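Local atomic coordinates of N-terminal acetyltransferase B complex subunit MDM20 (Candida albicans, PDB entry 5K04), a protein that probably serves as the non-catalytic, auxiliary subunit of the NatB complex, which acetylates the N-termini of other proteins. Residues Arg143-His154 and Glu183-Phe194. Residues are numbered along the deposited sequence; the frame is centred on the assembly and turned at random.
Sequences RLHTLWYAFSFH and ENTQEIYVYTLF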
ATOM      1  N   ARG A 143      22.852  21.788  15.514  1.00 41.75           N
ATOM      2  CA  ARG A 143      23.371  20.620  14.819  1.00 37.42           C
ATOM      3  C   ARG A 143      22.258  19.875  14.079  1.00 35.08           C
ATOM      4  O   ARG A 143      22.432  19.458  12.928  1.00 25.32           O
ATOM      5  CB  ARG A 143      24.039  19.731  15.862  1.00 32.54           C
ATOM      6  CG  ARG A 143      24.640  18.498  15.361  1.00 40.54           C
ATOM      7  CD  ARG A 143      25.257  17.752  16.525  1.00 40.23           C
ATOM      8  NE  ARG A 143      26.018  16.649  15.977  1.00 47.40           N
ATOM      9  CZ  ARG A 143      27.297  16.732  15.631  1.00 48.51           C
ATOM     10  NH1 ARG A 143      27.952  17.883  15.785  1.00 41.05           N
ATOM     11  NH2 ARG A 143      27.914  15.668  15.128  1.00 47.95           N
ATOM     12  N   LEU A 144      21.102  19.710  14.731  1.00 38.97           N
ATOM     13  CA  LEU A 144      19.958  19.054  14.105  1.00 40.66           C
ATOM     14  C   LEU A 144      19.565  19.751  12.808  1.00 44.74           C
ATOM     15  O   LEU A 144      19.344  19.095  11.784  1.00 34.34           O
ATOM     16  CB  LEU A 144      18.777  19.034  15.080  1.00 34.14           C
ATOM     17  CG  LEU A 144      17.516  18.337  14.536  1.00 40.84           C
ATOM     18  CD1 LEU A 144      17.825  16.905  14.146  1.00 35.36           C
ATOM     19  CD2 LEU A 144      16.375  18.363  15.522  1.00 31.81           C
ATOM     20  N   HIS A 145      19.479  21.093  12.841  1.00 45.22           N
ATOM     21  CA  HIS A 145      19.071  21.860  11.665  1.00 43.27           C
ATOM     22  C   HIS A 145      20.093  21.758  10.544  1.00 41.10           C
ATOM     23  O   HIS A 145      19.721  21.761   9.364  1.00 30.64           O
ATOM     24  CB  HIS A 145      18.837  23.323  12.048  1.00 33.52           C
ATOM     25  CG  HIS A 145      17.674  23.506  12.967  1.00 46.94           C
ATOM     26  ND1 HIS A 145      17.431  24.680  13.646  1.00 52.08           N
ATOM     27  CD2 HIS A 145      16.689  22.648  13.330  1.00 45.95           C
ATOM     28  CE1 HIS A 145      16.355  24.534  14.398  1.00 47.50           C
ATOM     29  NE2 HIS A 145      15.887  23.311  14.225  1.00 49.98           N
ATOM     30  N   THR A 146      21.383  21.683  10.886  1.00 47.72           N
ATOM     31  CA  THR A 146      22.391  21.465   9.853  1.00 46.89           C
ATOM     32  C   THR A 146      22.191  20.109   9.183  1.00 38.92           C
ATOM     33  O   THR A 146      22.324  19.974   7.958  1.00 28.61           O
ATOM     34  CB  THR A 146      23.785  21.590  10.469  1.00 39.94           C
ATOM     35  OG1 THR A 146      23.901  22.873  11.093  1.00 27.35           O
ATOM     36  CG2 THR A 146      24.849  21.449   9.393  1.00 41.05           C
ATOM     37  N   LEU A 147      21.834  19.100   9.976  1.00 41.10           N
ATOM     38  CA  LEU A 147      21.566  17.773   9.436  1.00 41.97           C
ATOM     39  C   LEU A 147      20.358  17.797   8.508  1.00 37.72           C
ATOM     40  O   LEU A 147      20.385  17.199   7.427  1.00 22.65           O
ATOM     41  CB  LEU A 147      21.346  16.785  10.589  1.00 42.60           C
ATOM     42  CG  LEU A 147      22.608  16.467  11.389  1.00 42.51           C
ATOM     43  CD1 LEU A 147      22.305  15.980  12.801  1.00 33.63           C
ATOM     44  CD2 LEU A 147      23.384  15.399  10.631  1.00 41.07           C
ATOM     45  N   TRP A 148      19.277  18.463   8.941  1.00 43.01           N
ATOM     46  CA  TRP A 148      18.098  18.669   8.100  1.00 41.07           C
ATOM     47  C   TRP A 148      18.489  19.211   6.733  1.00 38.92           C
ATOM     48  O   TRP A 148      18.160  18.638   5.686  1.00 23.85           O
ATOM     49  CB  TRP A 148      17.141  19.650   8.784  1.00 34.20           C
ATOM     50  CG  TRP A 148      16.416  19.086   9.976  1.00 42.32           C
ATOM     51  CD1 TRP A 148      16.620  17.871  10.564  1.00 37.70           C
ATOM     52  CD2 TRP A 148      15.342  19.712  10.710  1.00 39.52           C
ATOM     53  NE1 TRP A 148      15.743  17.701  11.624  1.00 39.55           N
ATOM     54  CE2 TRP A 148      14.947  18.810  11.730  1.00 41.47           C
ATOM     55  CE3 TRP A 148      14.679  20.940  10.600  1.00 37.13           C
ATOM     56  CZ2 TRP A 148      13.932  19.107  12.644  1.00 40.06           C
ATOM     57  CZ3 TRP A 148      13.663  21.239  11.508  1.00 39.35           C
ATOM     58  CH2 TRP A 148      13.305  20.323  12.518  1.00 41.37           C
ATOM     59  N   TYR A 149      19.205  20.334   6.752  1.00 39.91           N
ATOM     60  CA  TYR A 149      19.614  21.015   5.533  1.00 42.11           C
ATOM     61  C   TYR A 149      20.427  20.083   4.640  1.00 40.27           C
ATOM     62  O   TYR A 149      20.156  19.967   3.441  1.00 32.62           O
ATOM     63  CB  TYR A 149      20.401  22.257   5.940  1.00 36.86           C
ATOM     64  CG  TYR A 149      20.712  23.225   4.842  1.00 41.71           C
ATOM     65  CD1 TYR A 149      19.870  23.349   3.737  1.00 44.29           C
ATOM     66  CD2 TYR A 149      21.850  24.032   4.909  1.00 42.26           C
ATOM     67  CE1 TYR A 149      20.148  24.254   2.721  1.00 47.84           C
ATOM     68  CE2 TYR A 149      22.140  24.953   3.889  1.00 44.60           C
ATOM     69  CZ  TYR A 149      21.281  25.060   2.799  1.00 44.31           C
ATOM     70  OH  TYR A 149      21.547  25.950   1.783  1.00 30.67           O
ATOM     71  N   ALA A 150      21.393  19.368   5.236  1.00 44.39           N
ATOM     72  CA  ALA A 150      22.233  18.419   4.504  1.00 44.01           C
ATOM     73  C   ALA A 150      21.410  17.276   3.930  1.00 37.90           C
ATOM     74  O   ALA A 150      21.562  16.898   2.758  1.00 26.29           O
ATOM     75  CB  ALA A 150      23.313  17.862   5.435  1.00 27.13           C
ATOM     76  N   PHE A 151      20.552  16.692   4.759  1.00 35.07           N
ATOM     77  CA  PHE A 151      19.695  15.611   4.290  1.00 43.52           C
ATOM     78  C   PHE A 151      18.790  16.079   3.152  1.00 40.41           C
ATOM     79  O   PHE A 151      18.522  15.317   2.215  1.00 32.50           O
ATOM     80  CB  PHE A 151      18.877  15.063   5.467  1.00 39.59           C
ATOM     81  CG  PHE A 151      18.045  13.864   5.115  1.00 38.26           C
ATOM     82  CD1 PHE A 151      18.643  12.652   4.808  1.00 33.72           C
ATOM     83  CD2 PHE A 151      16.662  13.956   5.094  1.00 36.93           C
ATOM     84  CE1 PHE A 151      17.864  11.548   4.482  1.00 40.08           C
ATOM     85  CE2 PHE A 151      15.886  12.863   4.781  1.00 35.55           C
ATOM     86  CZ  PHE A 151      16.486  11.655   4.469  1.00 37.59           C
ATOM     87  N   SER A 152      18.351  17.342   3.201  1.00 43.65           N
ATOM     88  CA  SER A 152      17.472  17.876   2.168  1.00 38.90           C
ATOM     89  C   SER A 152      18.173  17.951   0.817  1.00 42.38           C
ATOM     90  O   SER A 152      17.496  17.961  -0.215  1.00 30.07           O
ATOM     91  CB  SER A 152      16.947  19.256   2.579  1.00 31.64           C
ATOM     92  OG  SER A 152      17.967  20.245   2.554  1.00 25.52           O
ATOM     93  N   PHE A 153      19.513  18.002   0.804  1.00 47.92           N
ATOM     94  CA  PHE A 153      20.243  17.995  -0.465  1.00 40.17           C
ATOM     95  C   PHE A 153      20.219  16.621  -1.108  1.00 35.27           C
ATOM     96  O   PHE A 153      20.153  16.505  -2.337  1.00 33.97           O
ATOM     97  CB  PHE A 153      21.685  18.443  -0.257  1.00 40.86           C
ATOM     98  CG  PHE A 153      21.844  19.922  -0.185  1.00 41.07           C
ATOM     99  CD1 PHE A 153      21.671  20.703  -1.315  1.00 37.15           C
ATOM    100  CD2 PHE A 153      22.133  20.545   1.022  1.00 38.71           C
ATOM    101  CE1 PHE A 153      21.791  22.096  -1.254  1.00 40.77           C
ATOM    102  CE2 PHE A 153      22.264  21.926   1.098  1.00 43.30           C
ATOM    103  CZ  PHE A 153      22.093  22.709  -0.045  1.00 41.71           C
ATOM    104  N   HIS A 154      20.271  15.578  -0.286  1.00 42.49           N
ATOM    105  CA  HIS A 154      20.035  14.226  -0.772  1.00 48.15           C
ATOM    106  C   HIS A 154      18.631  14.075  -1.349  1.00 48.17           C
ATOM    107  O   HIS A 154      18.452  13.468  -2.411  1.00 37.26           O
ATOM    108  CB  HIS A 154      20.234  13.223   0.356  1.00 39.51           C
ATOM    109  CG  HIS A 154      19.641  11.889   0.056  1.00 49.77           C
ATOM    110  ND1 HIS A 154      20.115  11.079  -0.952  1.00 51.96           N
ATOM    111  CD2 HIS A 154      18.594  11.234   0.605  1.00 48.49           C
ATOM    112  CE1 HIS A 154      19.401   9.971  -0.996  1.00 46.81           C
ATOM    113  NE2 HIS A 154      18.470  10.041  -0.062  1.00 54.12           N
ATOM    114  N   GLU A 183      28.440  11.685  16.059  1.00 42.74           N
ATOM    115  CA  GLU A 183      27.998  11.205  17.356  1.00 45.80           C
ATOM    116  C   GLU A 183      27.143   9.947  17.278  1.00 45.61           C
ATOM    117  O   GLU A 183      26.958   9.284  18.302  1.00 34.07           O
ATOM    118  CB  GLU A 183      27.219  12.309  18.085  1.00 40.99           C
ATOM    119  CG  GLU A 183      28.099  13.506  18.488  1.00 51.49           C
ATOM    120  CD  GLU A 183      27.291  14.750  18.828  1.00 50.51           C
ATOM    121  OE1 GLU A 183      27.880  15.860  18.855  1.00 45.84           O
ATOM    122  OE2 GLU A 183      26.069  14.608  19.061  1.00 43.43           O
ATOM    123  N   ASN A 184      26.620   9.600  16.101  1.00 43.66           N
ATOM    124  CA  ASN A 184      25.773   8.426  15.984  1.00 44.82           C
ATOM    125  C   ASN A 184      25.741   7.968  14.532  1.00 40.31           C
ATOM    126  O   ASN A 184      26.259   8.631  13.629  1.00 26.65           O
ATOM    127  CB  ASN A 184      24.360   8.698  16.500  1.00 29.57           C
ATOM    128  CG  ASN A 184      23.663   9.769  15.708  1.00 35.29           C
ATOM    129  OD1 ASN A 184      23.380   9.599  14.515  1.00 21.98           O
ATOM    130  ND2 ASN A 184      23.352  10.885  16.377  1.00 40.59           N
ATOM    131  N   THR A 185      25.093   6.820  14.323  1.00 38.04           N
ATOM    132  CA  THR A 185      25.077   6.164  13.022  1.00 37.38           C
ATOM    133  C   THR A 185      24.135   6.844  12.032  1.00 35.97           C
ATOM    134  O   THR A 185      24.282   6.644  10.821  1.00 23.85           O
ATOM    135  CB  THR A 185      24.711   4.683  13.212  1.00 43.64           C
ATOM    136  OG1 THR A 185      24.577   4.070  11.932  1.00 66.86           O
ATOM    137  CG2 THR A 185      23.396   4.537  13.917  1.00 30.22           C
ATOM    138  N   GLN A 186      23.195   7.667  12.524  1.00 43.29           N
ATOM    139  CA  GLN A 186      22.334   8.454  11.641  1.00 40.07           C
ATOM    140  C   GLN A 186      23.118   9.558  10.940  1.00 38.68           C
ATOM    141  O   GLN A 186      22.946   9.788   9.733  1.00 31.68           O
ATOM    142  CB  GLN A 186      21.172   9.057  12.434  1.00 32.38           C
ATOM    143  CG  GLN A 186      20.226   8.034  13.028  1.00 26.25           C
ATOM    144  CD  GLN A 186      19.353   7.337  11.994  1.00 34.19           C
ATOM    145  OE1 GLN A 186      19.384   7.645  10.799  1.00 23.69           O
ATOM    146  NE2 GLN A 186      18.550   6.393  12.461  1.00 43.49           N
ATOM    147  N   GLU A 187      23.954  10.278  11.696  1.00 42.41           N
ATOM    148  CA  GLU A 187      24.770  11.329  11.094  1.00 40.69           C
ATOM    149  C   GLU A 187      25.734  10.735  10.072  1.00 34.94           C
ATOM    150  O   GLU A 187      25.889  11.266   8.969  1.00 27.97           O
ATOM    151  CB  GLU A 187      25.534  12.102  12.180  1.00 35.35           C
ATOM    152  CG  GLU A 187      24.668  12.627  13.298  1.00 35.01           C
ATOM    153  CD  GLU A 187      25.449  13.401  14.340  1.00 35.76           C
ATOM    154  OE1 GLU A 187      26.696  13.337  14.315  1.00 24.33           O
ATOM    155  OE2 GLU A 187      24.809  14.073  15.191  1.00 30.77           O
ATOM    156  N   ILE A 188      26.382   9.623  10.425  1.00 37.92           N
ATOM    157  CA  ILE A 188      27.279   8.948   9.492  1.00 38.43           C
ATOM    158  C   ILE A 188      26.521   8.535   8.236  1.00 35.98           C
ATOM    159  O   ILE A 188      27.002   8.730   7.112  1.00 25.43           O
ATOM    160  CB  ILE A 188      27.950   7.747  10.186  1.00 40.49           C
ATOM    161  CG1 ILE A 188      28.867   8.227  11.323  1.00 40.44           C
ATOM    162  CG2 ILE A 188      28.717   6.911   9.183  1.00 41.52           C
ATOM    163  CD1 ILE A 188      29.480   7.105  12.164  1.00 32.38           C
ATOM    164  N   TYR A 189      25.309   7.993   8.405  1.00 43.47           N
ATOM    165  CA  TYR A 189      24.481   7.647   7.252  1.00 37.20           C
ATOM    166  C   TYR A 189      24.310   8.847   6.315  1.00 35.18           C
ATOM    167  O   TYR A 189      24.552   8.740   5.107  1.00 23.98           O
ATOM    168  CB  TYR A 189      23.125   7.111   7.730  1.00 33.66           C
ATOM    169  CG  TYR A 189      22.085   6.957   6.626  1.00 33.45           C
ATOM    170  CD1 TYR A 189      22.078   5.834   5.788  1.00 32.56           C
ATOM    171  CD2 TYR A 189      21.102   7.936   6.426  1.00 28.31           C
ATOM    172  CE1 TYR A 189      21.130   5.700   4.758  1.00 33.02           C
ATOM    173  CE2 TYR A 189      20.134   7.800   5.421  1.00 35.17           C
ATOM    174  CZ  TYR A 189      20.164   6.688   4.587  1.00 39.59           C
ATOM    175  OH  TYR A 189      19.232   6.561   3.602  1.00 37.15           O
ATOM    176  N   VAL A 190      23.928  10.010   6.866  1.00 39.89           N
ATOM    177  CA  VAL A 190      23.675  11.187   6.034  1.00 38.80           C
ATOM    178  C   VAL A 190      24.911  11.528   5.222  1.00 37.12           C
ATOM    179  O   VAL A 190      24.832  11.799   4.018  1.00 34.64           O
ATOM    180  CB  VAL A 190      23.239  12.391   6.892  1.00 36.86           C
ATOM    181  CG1 VAL A 190      23.100  13.644   6.014  1.00 30.41           C
ATOM    182  CG2 VAL A 190      21.925  12.108   7.571  1.00 32.83           C
ATOM    183  N   TYR A 191      26.071  11.525   5.885  1.00 40.20           N
ATOM    184  CA  TYR A 191      27.337  11.816   5.224  1.00 37.07           C
ATOM    185  C   TYR A 191      27.547  10.896   4.020  1.00 38.54           C
ATOM    186  O   TYR A 191      27.911  11.359   2.933  1.00 24.56           O
ATOM    187  CB  TYR A 191      28.478  11.689   6.252  1.00 32.31           C
ATOM    188  CG  TYR A 191      29.819  12.185   5.785  1.00 37.54           C
ATOM    189  CD1 TYR A 191      29.925  13.329   5.018  1.00 39.43           C
ATOM    190  CD2 TYR A 191      30.990  11.516   6.121  1.00 41.55           C
ATOM    191  CE1 TYR A 191      31.151  13.780   4.571  1.00 36.48           C
ATOM    192  CE2 TYR A 191      32.229  11.975   5.685  1.00 38.68           C
ATOM    193  CZ  TYR A 191      32.307  13.102   4.914  1.00 37.05           C
ATOM    194  OH  TYR A 191      33.545  13.558   4.484  1.00 32.83           O
ATOM    195  N   THR A 192      27.286   9.584   4.190  1.00 42.70           N
ATOM    196  CA  THR A 192      27.507   8.625   3.104  1.00 36.71           C
ATOM    197  C   THR A 192      26.640   8.916   1.888  1.00 36.84           C
ATOM    198  O   THR A 192      26.971   8.463   0.788  1.00 27.45           O
ATOM    199  CB  THR A 192      27.224   7.195   3.550  1.00 32.01           C
ATOM    200  OG1 THR A 192      25.837   7.069   3.864  1.00 22.49           O
ATOM    201  CG2 THR A 192      28.078   6.814   4.756  1.00 35.40           C
ATOM    202  N   LEU A 193      25.544   9.663   2.056  1.00 42.03           N
ATOM    203  CA  LEU A 193      24.698   9.978   0.907  1.00 38.28           C
ATOM    204  C   LEU A 193      25.416  10.842  -0.125  1.00 36.76           C
ATOM    205  O   LEU A 193      24.954  10.930  -1.261  1.00 32.21           O
ATOM    206  CB  LEU A 193      23.417  10.680   1.360  1.00 35.80           C
ATOM    207  CG  LEU A 193      22.565   9.906   2.372  1.00 41.77           C
ATOM    208  CD1 LEU A 193      21.479  10.823   2.923  1.00 36.19           C
ATOM    209  CD2 LEU A 193      21.958   8.636   1.729  1.00 33.73           C
ATOM    210  N   PHE A 194      26.536  11.471   0.231  1.00 40.93           N
ATOM    211  CA  PHE A 194      27.244  12.357  -0.691  1.00 41.90           C
ATOM    212  C   PHE A 194      28.616  11.830  -1.082  1.00 40.92           C
ATOM    213  O   PHE A 194      29.397  12.564  -1.701  1.00 29.27           O
ATOM    214  CB  PHE A 194      27.364  13.755  -0.079  1.00 38.15           C
ATOM    215  CG  PHE A 194      26.063  14.276   0.449  1.00 40.51           C
ATOM    216  CD1 PHE A 194      25.067  14.691  -0.427  1.00 36.25           C
ATOM    217  CD2 PHE A 194      25.811  14.300   1.812  1.00 35.85           C
ATOM    218  CE1 PHE A 194      23.845  15.150   0.052  1.00 41.44           C
ATOM    219  CE2 PHE A 194      24.586  14.742   2.295  1.00 42.11           C
ATOM    220  CZ  PHE A 194      23.605  15.181   1.413  1.00 35.70           C
TER
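Arg-143, its chain extended from CG to NE, meets Glu-187 at about a right angle and grips the carboxylate side-on with two nitrogens: NE to OE2 (3.0 Å) and NH2 to OE1 (2.8 Å). Both oxygens lie close to the guanidinium plane and are met on their syn sides, but about 30° out of the carboxylate plane. Glu-183 adds charge without a hydrogen bond. Its carboxylate stacks nearly parallel on the guanidinium, OE1 3.4 Å from Arg-143 CZ. Backbone N of Glu-183 also donates to Glu-187 OE1, on the face opposite Arg-143 NH2, while Leu-179 O takes a further bond from NH2.

Beyond this network the packing is mostly apolar. Leu-147 lies against Glu-187 CG, and Ala-150 meets Val-190 CG1. Leu-193 CD1 sits over one face of the His-154 ring in a CH-pi contact and also touches Phe-151 CD1 (3.9 Å). His-154 NE2 is hydrogen-bonded to Glu-493 OE1. Separately, the Phe-194 ring turns its edge to two polar backbone atoms, Ala-150 O and His-154 N.

The axes of 143-154 and 185-192 run 37° apart in an all-helical array. The salt-bridge network joins the starts of both helices. Arg-143 probably offsets repulsion between the carboxylates and, with Glu-183 N-H, keeps buried Glu-187 ionised.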